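Local coordinates for protein endonuclease and methylase LlaGI (Lactococcus lactis, PDB 5FFJ) that recognises a specific DNA sequence and, as a Type ISP restriction-modification enzyme, probably methylates it or drives ATP-dependent translocation and cleavage from one polypeptide, at residues A[1058-1072]-A[1152-1166]. Sequence-based numbering, arbitrary orientation.
With nucleotides of chain C; nucleotides of chain B.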
loop_
_atom_site.group_PDB
_atom_site.type_symbol
_atom_site.label_atom_id
_atom_site.label_comp_id
_atom_site.label_asym_id
_atom_site.label_seq_id
_atom_site.Cartn_x
_atom_site.Cartn_y
_atom_site.Cartn_z
ATOM N N ASP A 1058 -6.935 -34.448 -10.744
ATOM C CA ASP A 1058 -6.453 -33.181 -11.264
ATOM C C ASP A 1058 -6.754 -32.101 -10.236
ATOM O O ASP A 1058 -7.388 -32.372 -9.214
ATOM C CB ASP A 1058 -7.112 -32.870 -12.614
ATOM C CG ASP A 1058 -6.507 -31.662 -13.303
ATOM O OD1 ASP A 1058 -5.289 -31.435 -13.144
ATOM O OD2 ASP A 1058 -7.249 -30.941 -14.005
ATOM N N ILE A 1059 -6.282 -30.887 -10.497
ATOM C CA ILE A 1059 -6.607 -29.746 -9.658
ATOM C C ILE A 1059 -7.021 -28.580 -10.554
ATOM O O ILE A 1059 -6.559 -28.465 -11.687
ATOM C CB ILE A 1059 -5.424 -29.378 -8.739
ATOM C CG1 ILE A 1059 -4.265 -28.765 -9.520
ATOM C CG2 ILE A 1059 -4.915 -30.625 -8.028
ATOM C CD1 ILE A 1059 -3.141 -28.304 -8.612
ATOM N N GLY A 1060 -7.912 -27.734 -10.046
ATOM C CA GLY A 1060 -8.590 -26.746 -10.866
ATOM C C GLY A 1060 -7.677 -25.807 -11.623
ATOM O O GLY A 1060 -6.558 -25.532 -11.192
ATOM N N ILE A 1061 -8.169 -25.307 -12.752
ATOM C CA ILE A 1061 -7.364 -24.483 -13.639
ATOM C C ILE A 1061 -7.037 -23.139 -12.981
ATOM O O ILE A 1061 -7.808 -22.629 -12.164
ATOM C CB ILE A 1061 -8.085 -24.263 -14.997
ATOM C CG1 ILE A 1061 -7.067 -24.142 -16.129
ATOM C CG2 ILE A 1061 -8.991 -23.039 -14.961
ATOM C CD1 ILE A 1061 -7.690 -24.192 -17.506
ATOM N N VAL A 1062 -5.880 -22.583 -13.331
ATOM C CA VAL A 1062 -5.476 -21.256 -12.866
ATOM C C VAL A 1062 -4.906 -20.465 -14.043
ATOM O O VAL A 1062 -3.780 -20.710 -14.477
ATOM C CB VAL A 1062 -4.420 -21.325 -11.737
ATOM C CG1 VAL A 1062 -4.445 -20.046 -10.902
ATOM C CG2 VAL A 1062 -4.642 -22.549 -10.858
ATOM N N THR A 1063 -5.690 -19.526 -14.565
ATOM C CA THR A 1063 -5.314 -18.796 -15.774
ATOM C C THR A 1063 -4.371 -17.630 -15.481
ATOM O O THR A 1063 -3.683 -17.137 -16.377
ATOM C CB THR A 1063 -6.541 -18.222 -16.501
ATOM O OG1 THR A 1063 -6.910 -16.975 -15.899
ATOM C CG2 THR A 1063 -7.723 -19.187 -16.455
ATOM N N ASN A 1064 -4.385 -17.180 -14.227
ATOM C CA ASN A 1064 -3.578 -16.054 -13.742
ATOM C C ASN A 1064 -3.979 -14.700 -14.351
ATOM O O ASN A 1064 -3.383 -13.673 -14.029
ATOM C CB ASN A 1064 -2.080 -16.313 -13.986
ATOM C CG ASN A 1064 -1.420 -17.074 -12.838
ATOM O OD1 ASN A 1064 -1.943 -18.082 -12.358
ATOM N ND2 ASN A 1064 -0.271 -16.576 -12.379
ATOM N N ARG A 1065 -5.002 -14.690 -15.203
ATOM C CA ARG A 1065 -5.484 -13.451 -15.816
ATOM C C ARG A 1065 -6.972 -13.574 -16.146
ATOM O O ARG A 1065 -7.374 -13.515 -17.309
ATOM C CB ARG A 1065 -4.667 -13.112 -17.071
ATOM C CG ARG A 1065 -4.464 -14.271 -18.042
ATOM C CD ARG A 1065 -3.556 -13.863 -19.196
ATOM N NE ARG A 1065 -2.193 -13.563 -18.756
ATOM C CZ ARG A 1065 -1.186 -14.434 -18.736
ATOM N NH1 ARG A 1065 -1.367 -15.690 -19.129
ATOM N NH2 ARG A 1065 0.013 -14.046 -18.318
ATOM N N ASP A 1066 -7.785 -13.733 -15.104
ATOM C CA ASP A 1066 -9.212 -14.014 -15.256
ATOM C C ASP A 1066 -9.969 -12.904 -15.984
ATOM O O ASP A 1066 -10.830 -13.185 -16.820
ATOM C CB ASP A 1066 -9.851 -14.255 -13.882
ATOM C CG ASP A 1066 -9.473 -15.604 -13.281
ATOM O OD1 ASP A 1066 -8.870 -16.438 -13.991
ATOM O OD2 ASP A 1066 -9.791 -15.834 -12.095
ATOM N N ALA A 1067 -9.661 -11.649 -15.668
ATOM C CA ALA A 1067 -10.394 -10.523 -16.244
ATOM C C ALA A 1067 -10.318 -10.525 -17.770
ATOM O O ALA A 1067 -11.287 -10.179 -18.448
ATOM C CB ALA A 1067 -9.867 -9.205 -15.694
ATOM N N TRP A 1068 -9.168 -10.923 -18.303
ATOM C CA TRP A 1068 -8.962 -10.973 -19.747
ATOM C C TRP A 1068 -9.495 -12.268 -20.343
ATOM O O TRP A 1068 -10.200 -12.260 -21.352
ATOM C CB TRP A 1068 -7.475 -10.842 -20.081
ATOM C CG TRP A 1068 -6.872 -9.517 -19.726
ATOM C CD1 TRP A 1068 -6.329 -9.156 -18.528
ATOM C CD2 TRP A 1068 -6.738 -8.378 -20.585
ATOM N NE1 TRP A 1068 -5.870 -7.861 -18.586
ATOM C CE2 TRP A 1068 -6.110 -7.363 -19.839
ATOM C CE3 TRP A 1068 -7.094 -8.120 -21.912
ATOM C CZ2 TRP A 1068 -5.830 -6.108 -20.376
ATOM C CZ3 TRP A 1068 -6.814 -6.876 -22.442
ATOM C CH2 TRP A 1068 -6.188 -5.885 -21.676
ATOM N N VAL A 1069 -9.156 -13.378 -19.698
ATOM C CA VAL A 1069 -9.301 -14.701 -20.293
ATOM C C VAL A 1069 -10.659 -15.356 -20.004
ATOM O O VAL A 1069 -11.076 -16.261 -20.729
ATOM C CB VAL A 1069 -8.138 -15.616 -19.810
ATOM C CG1 VAL A 1069 -8.638 -16.878 -19.113
ATOM C CG2 VAL A 1069 -7.228 -15.966 -20.972
ATOM N N SER A 1070 -11.343 -14.896 -18.959
ATOM C CA SER A 1070 -12.652 -15.442 -18.588
ATOM C C SER A 1070 -13.712 -14.346 -18.485
ATOM O O SER A 1070 -13.411 -13.212 -18.108
ATOM C CB SER A 1070 -12.564 -16.194 -17.257
ATOM O OG SER A 1070 -12.934 -15.357 -16.176
ATOM N N ASN A 1071 -14.955 -14.699 -18.802
ATOM C CA ASN A 1071 -16.053 -13.737 -18.825
ATOM C C ASN A 1071 -17.402 -14.430 -19.025
ATOM O O ASN A 1071 -17.470 -15.545 -19.543
ATOM C CB ASN A 1071 -15.817 -12.701 -19.933
ATOM C CG ASN A 1071 -16.843 -11.573 -19.932
ATOM O OD1 ASN A 1071 -18.020 -11.778 -19.640
ATOM N ND2 ASN A 1071 -16.393 -10.372 -20.278
ATOM N N PHE A 1072 -18.471 -13.759 -18.604
ATOM C CA PHE A 1072 -19.833 -14.241 -18.816
ATOM C C PHE A 1072 -20.225 -14.244 -20.296
ATOM O O PHE A 1072 -20.914 -15.152 -20.760
ATOM C CB PHE A 1072 -20.829 -13.381 -18.032
ATOM C CG PHE A 1072 -20.968 -13.769 -16.587
ATOM C CD1 PHE A 1072 -21.468 -15.011 -16.234
ATOM C CD2 PHE A 1072 -20.632 -12.880 -15.577
ATOM C CE1 PHE A 1072 -21.607 -15.369 -14.907
ATOM C CE2 PHE A 1072 -20.773 -13.233 -14.247
ATOM C CZ PHE A 1072 -21.262 -14.479 -13.913
ATOM N N LYS A 1152 -18.909 -19.583 -16.417
ATOM C CA LYS A 1152 -18.524 -18.514 -17.327
ATOM C C LYS A 1152 -17.890 -19.105 -18.574
ATOM O O LYS A 1152 -17.631 -20.307 -18.640
ATOM C CB LYS A 1152 -17.530 -17.563 -16.658
ATOM C CG LYS A 1152 -18.114 -16.653 -15.596
ATOM C CD LYS A 1152 -17.031 -15.748 -15.015
ATOM C CE LYS A 1152 -17.615 -14.567 -14.263
ATOM N NZ LYS A 1152 -16.536 -13.668 -13.769
ATOM N N TYR A 1153 -17.633 -18.250 -19.556
ATOM C CA TYR A 1153 -16.866 -18.643 -20.727
ATOM C C TYR A 1153 -15.382 -18.430 -20.470
ATOM O O TYR A 1153 -14.988 -17.446 -19.841
ATOM C CB TYR A 1153 -17.313 -17.855 -21.955
ATOM C CG TYR A 1153 -18.616 -18.341 -22.539
ATOM C CD1 TYR A 1153 -18.639 -19.388 -23.450
ATOM C CD2 TYR A 1153 -19.824 -17.760 -22.178
ATOM C CE1 TYR A 1153 -19.828 -19.842 -23.986
ATOM C CE2 TYR A 1153 -21.019 -18.207 -22.711
ATOM C CZ TYR A 1153 -21.014 -19.248 -23.615
ATOM O OH TYR A 1153 -22.198 -19.698 -24.150
ATOM N N LEU A 1154 -14.570 -19.359 -20.961
ATOM C CA LEU A 1154 -13.135 -19.351 -20.715
ATOM C C LEU A 1154 -12.365 -19.550 -22.011
ATOM O O LEU A 1154 -12.685 -20.434 -22.809
ATOM C CB LEU A 1154 -12.761 -20.445 -19.707
ATOM C CG LEU A 1154 -11.322 -20.978 -19.718
ATOM C CD1 LEU A 1154 -10.346 -19.916 -19.252
ATOM C CD2 LEU A 1154 -11.206 -22.226 -18.861
ATOM N N TYR A 1155 -11.351 -18.717 -22.215
ATOM C CA TYR A 1155 -10.396 -18.930 -23.290
ATOM C C TYR A 1155 -9.295 -19.856 -22.779
ATOM O O TYR A 1155 -8.282 -19.397 -22.246
ATOM C CB TYR A 1155 -9.822 -17.598 -23.783
ATOM C CG TYR A 1155 -8.829 -17.726 -24.921
ATOM C CD1 TYR A 1155 -9.224 -18.190 -26.171
ATOM C CD2 TYR A 1155 -7.496 -17.370 -24.749
ATOM C CE1 TYR A 1155 -8.316 -18.306 -27.213
ATOM C CE2 TYR A 1155 -6.584 -17.482 -25.786
ATOM C CZ TYR A 1155 -6.999 -17.948 -27.015
ATOM O OH TYR A 1155 -6.094 -18.060 -28.046
ATOM N N ARG A 1156 -9.512 -21.161 -22.924
ATOM C CA ARG A 1156 -8.538 -22.150 -22.475
ATOM C C ARG A 1156 -7.446 -22.325 -23.519
ATOM O O ARG A 1156 -7.661 -22.912 -24.581
ATOM C CB ARG A 1156 -9.196 -23.497 -22.180
ATOM C CG ARG A 1156 -8.249 -24.456 -21.469
ATOM C CD ARG A 1156 -8.733 -25.876 -21.535
ATOM N NE ARG A 1156 -8.817 -26.351 -22.908
ATOM C CZ ARG A 1156 -9.002 -27.622 -23.244
ATOM N NH1 ARG A 1156 -9.107 -28.551 -22.303
ATOM N NH2 ARG A 1156 -9.073 -27.964 -24.521
ATOM N N ASN A 1157 -6.266 -21.820 -23.183
ATOM C CA ASN A 1157 -5.153 -21.730 -24.115
ATOM C C ASN A 1157 -3.844 -21.850 -23.335
ATOM O O ASN A 1157 -3.590 -21.053 -22.435
ATOM C CB ASN A 1157 -5.242 -20.405 -24.891
ATOM C CG ASN A 1157 -4.328 -20.361 -26.101
ATOM O OD1 ASN A 1157 -4.456 -21.175 -27.014
ATOM N ND2 ASN A 1157 -3.422 -19.384 -26.132
ATOM N N ARG A 1158 -3.031 -22.855 -23.667
ATOM C CA ARG A 1158 -1.795 -23.141 -22.927
ATOM C C ARG A 1158 -0.954 -21.875 -22.846
ATOM O O ARG A 1158 -0.316 -21.584 -21.833
ATOM C CB ARG A 1158 -0.989 -24.267 -23.592
ATOM C CG ARG A 1158 -1.816 -25.408 -24.183
ATOM C CD ARG A 1158 -0.919 -26.570 -24.595
ATOM N NE ARG A 1158 -0.701 -27.520 -23.500
ATOM C CZ ARG A 1158 -1.226 -28.744 -23.430
ATOM N NH1 ARG A 1158 -2.012 -29.211 -24.397
ATOM N NH2 ARG A 1158 -0.959 -29.516 -22.385
ATOM N N PHE A 1159 -0.963 -21.140 -23.950
ATOM C CA PHE A 1159 -0.463 -19.781 -24.010
ATOM C C PHE A 1159 -1.599 -18.877 -23.542
ATOM O O PHE A 1159 -2.720 -19.053 -24.000
ATOM C CB PHE A 1159 -0.041 -19.452 -25.437
ATOM C CG PHE A 1159 1.002 -18.389 -25.543
ATOM C CD1 PHE A 1159 0.796 -17.131 -25.006
ATOM C CD2 PHE A 1159 2.182 -18.641 -26.221
ATOM C CE1 PHE A 1159 1.758 -16.150 -25.130
ATOM C CE2 PHE A 1159 3.145 -17.667 -26.347
ATOM C CZ PHE A 1159 2.934 -16.419 -25.801
ATOM N N LEU A 1160 -1.306 -17.931 -22.645
ATOM C CA LEU A 1160 -2.298 -17.048 -21.983
ATOM C C LEU A 1160 -3.037 -17.719 -20.813
ATOM O O LEU A 1160 -3.820 -17.053 -20.138
ATOM C CB LEU A 1160 -3.342 -16.482 -22.966
ATOM C CG LEU A 1160 -3.071 -15.075 -23.488
ATOM C CD1 LEU A 1160 -1.889 -15.090 -24.435
ATOM C CD2 LEU A 1160 -4.309 -14.523 -24.174
ATOM N N ASN A 1161 -2.800 -19.007 -20.562
ATOM C CA ASN A 1161 -3.202 -19.627 -19.285
ATOM C C ASN A 1161 -1.976 -20.166 -18.562
ATOM O O ASN A 1161 -1.313 -21.080 -19.050
ATOM C CB ASN A 1161 -4.219 -20.759 -19.478
ATOM C CG ASN A 1161 -5.588 -20.257 -19.895
ATOM O OD1 ASN A 1161 -5.751 -19.101 -20.284
ATOM N ND2 ASN A 1161 -6.585 -21.131 -19.809
ATOM N N GLU A 1162 -1.676 -19.593 -17.401
ATOM C CA GLU A 1162 -0.479 -19.958 -16.648
ATOM C C GLU A 1162 -0.472 -21.441 -16.268
ATOM O O GLU A 1162 0.574 -22.092 -16.284
ATOM C CB GLU A 1162 -0.366 -19.102 -15.386
ATOM C CG GLU A 1162 0.983 -19.188 -14.691
ATOM C CD GLU A 1162 2.078 -18.433 -15.428
ATOM O OE1 GLU A 1162 1.759 -17.685 -16.377
ATOM O OE2 GLU A 1162 3.262 -18.585 -15.055
ATOM N N ASN A 1163 -1.646 -21.961 -15.924
ATOM C CA ASN A 1163 -1.794 -23.360 -15.536
ATOM C C ASN A 1163 -3.083 -23.968 -16.078
ATOM O O ASN A 1163 -4.167 -23.726 -15.548
ATOM C CB ASN A 1163 -1.756 -23.494 -14.011
ATOM C CG ASN A 1163 -0.381 -23.867 -13.494
ATOM O OD1 ASN A 1163 0.285 -23.068 -12.836
ATOM N ND2 ASN A 1163 0.048 -25.092 -13.781
ATOM N N VAL A 1164 -2.950 -24.760 -17.138
ATOM C CA VAL A 1164 -4.083 -25.435 -17.760
ATOM C C VAL A 1164 -4.311 -26.807 -17.134
ATOM O O VAL A 1164 -5.338 -27.433 -17.379
ATOM C CB VAL A 1164 -3.881 -25.592 -19.288
ATOM C CG1 VAL A 1164 -3.776 -24.220 -19.952
ATOM C CG2 VAL A 1164 -2.649 -26.446 -19.599
ATOM N N ARG A 1165 -3.354 -27.265 -16.330
ATOM C CA ARG A 1165 -3.508 -28.517 -15.593
ATOM C C ARG A 1165 -3.743 -29.692 -16.547
ATOM O O ARG A 1165 -3.194 -29.722 -17.651
ATOM C CB ARG A 1165 -4.659 -28.387 -14.595
ATOM C CG ARG A 1165 -4.609 -27.115 -13.756
ATOM C CD ARG A 1165 -3.369 -27.083 -12.885
ATOM N NE ARG A 1165 -3.560 -26.302 -11.669
ATOM C CZ ARG A 1165 -2.580 -25.967 -10.837
ATOM N NH1 ARG A 1165 -1.329 -26.333 -11.085
ATOM N NH2 ARG A 1165 -2.853 -25.260 -9.756
ATOM N N LYS A 1166 -4.559 -30.655 -16.119
ATOM C CA LYS A 1166 -4.874 -31.831 -16.929
ATOM C C LYS A 1166 -6.173 -31.652 -17.711
ATOM O O LYS A 1166 -6.792 -32.633 -18.127
ATOM C CB LYS A 1166 -4.997 -33.077 -16.051
ATOM C CG LYS A 1166 -3.791 -33.379 -15.186
ATOM C CD LYS A 1166 -3.973 -34.711 -14.463
ATOM C CE LYS A 1166 -2.895 -34.960 -13.413
ATOM N NZ LYS A 1166 -1.628 -34.221 -13.684
ATOM P P DG C 16 -6.097 -13.165 -11.741
ATOM O OP1 DG C 16 -6.202 -12.145 -12.805
ATOM O OP2 DG C 16 -6.378 -14.584 -12.059
ATOM O "O5'" DG C 16 -4.631 -13.080 -11.102
ATOM C "C5'" DG C 16 -4.441 -13.548 -9.777
ATOM C "C4'" DG C 16 -2.978 -13.570 -9.375
ATOM O "O4'" DG C 16 -2.869 -14.282 -8.118
ATOM C "C3'" DG C 16 -2.051 -14.350 -10.286
ATOM O "O3'" DG C 16 -0.694 -14.099 -9.950
ATOM C "C2'" DG C 16 -2.442 -15.757 -9.910
ATOM C "C1'" DG C 16 -2.452 -15.619 -8.389
ATOM N N9 DG C 16 -3.338 -16.540 -7.693
ATOM C C8 DG C 16 -4.533 -17.058 -8.130
ATOM N N7 DG C 16 -5.095 -17.861 -7.264
ATOM C C5 DG C 16 -4.212 -17.869 -6.190
ATOM C C6 DG C 16 -4.277 -18.554 -4.955
ATOM O O6 DG C 16 -5.161 -19.321 -4.547
ATOM N N1 DG C 16 -3.170 -18.277 -4.155
ATOM C C2 DG C 16 -2.134 -17.445 -4.508
ATOM N N2 DG C 16 -1.150 -17.295 -3.612
ATOM N N3 DG C 16 -2.064 -16.801 -5.658
ATOM C C4 DG C 16 -3.131 -17.060 -6.445
ATOM P P DC B 6 -0.107 -30.101 -13.419
ATOM O OP1 DC B 6 -1.011 -31.108 -14.023
ATOM O OP2 DC B 6 -0.444 -28.662 -13.493
ATOM O "O5'" DC B 6 0.113 -30.481 -11.884
ATOM C "C5'" DC B 6 0.814 -31.679 -11.542
ATOM C "C4'" DC B 6 1.603 -31.495 -10.256
ATOM O "O4'" DC B 6 2.543 -30.385 -10.412
ATOM C "C3'" DC B 6 0.752 -31.163 -9.024
ATOM O "O3'" DC B 6 1.121 -31.984 -7.910
ATOM C "C2'" DC B 6 1.040 -29.683 -8.782
ATOM C "C1'" DC B 6 2.463 -29.539 -9.284
ATOM N N1 DC B 6 2.832 -28.130 -9.686
ATOM C C2 DC B 6 3.786 -27.405 -8.945
ATOM O O2 DC B 6 4.324 -27.933 -7.964
ATOM N N3 DC B 6 4.092 -26.138 -9.333
ATOM C C4 DC B 6 3.494 -25.598 -10.398
ATOM N N4 DC B 6 3.823 -24.345 -10.743
ATOM C C5 DC B 6 2.524 -26.316 -11.153
ATOM C C6 DC B 6 2.227 -27.562 -10.767
ATOM P P DA C 17 0.321 -13.403 -10.977
ATOM O OP1 DA C 17 -0.188 -12.032 -11.216
ATOM O OP2 DA C 17 0.550 -14.310 -12.125
ATOM O "O5'" DA C 17 1.678 -13.321 -10.130
ATOM C "C5'" DA C 17 1.693 -12.586 -8.908
ATOM C "C4'" DA C 17 2.359 -13.364 -7.784
ATOM O "O4'" DA C 17 1.594 -14.561 -7.501
ATOM C "C3'" DA C 17 3.789 -13.831 -8.060
ATOM O "O3'" DA C 17 4.594 -13.628 -6.897
ATOM C "C2'" DA C 17 3.620 -15.306 -8.403
ATOM C "C1'" DA C 17 2.438 -15.692 -7.537
ATOM N N9 DA C 17 1.664 -16.807 -8.046
ATOM C C8 DA C 17 1.194 -16.970 -9.316
ATOM N N7 DA C 17 0.503 -18.067 -9.484
ATOM C C5 DA C 17 0.511 -18.655 -8.233
ATOM C C6 DA C 17 -0.051 -19.841 -7.751
ATOM N N6 DA C 17 -0.757 -20.670 -8.519
ATOM N N1 DA C 17 0.141 -20.143 -6.451
ATOM C C2 DA C 17 0.853 -19.300 -5.693
ATOM N N3 DA C 17 1.430 -18.152 -6.035
ATOM C C4 DA C 17 1.218 -17.887 -7.334
#
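The guanidinium of Arg1165 lies flat between two side chains: Ile1059 CD1 sits over the centre of one face, 3.2 Å above the plane, and Asn1163 CB covers the rim of the other. At its edge, NE points at Gly1060 O (3.1 Å, 172° at the hydrogen), and NH1 bonds weakly to OP2 of DC6 of chain B; it also donates to N7 of an adenine base. Another flat group, the Phe1072 ring, has Lys1152 CE over one face in a CH-pi contact, while this lysine's NZ goes on to Asp1366. Phe1072 O meets the Tyr1153 ring at its edge. These groups flank or join two antiparallel pairings in the specificity domain, Val1062 with Asn1163, then Ser1070 opposite Leu1154 and Asn1071 opposite Tyr1153, with a turn and the short helix 1066-1069 between them on one side. A leucine in place of Arg1165 would probably strip Gly1060 O of its side-chain donor and the adenine N7 of its partner, weakening the DNA reading. Lys1166 N bonds to Asp1058 OD1 (3.2 Å), and its NZ reaches OP1 of DC6 of chain B. Asp1066 N donates to OP1 of DG16 of chain C, on the other DNA strand. At the start of the second pairing, Val1069 CG1 packs on Leu1154 CD1 at 3.5 Å. Arg1065, bent at chi3 (65°), turns NH2 to Ser1121 OG and sets NH1 3.0 Å from Leu1160 O, which lies in the guanidinium plane.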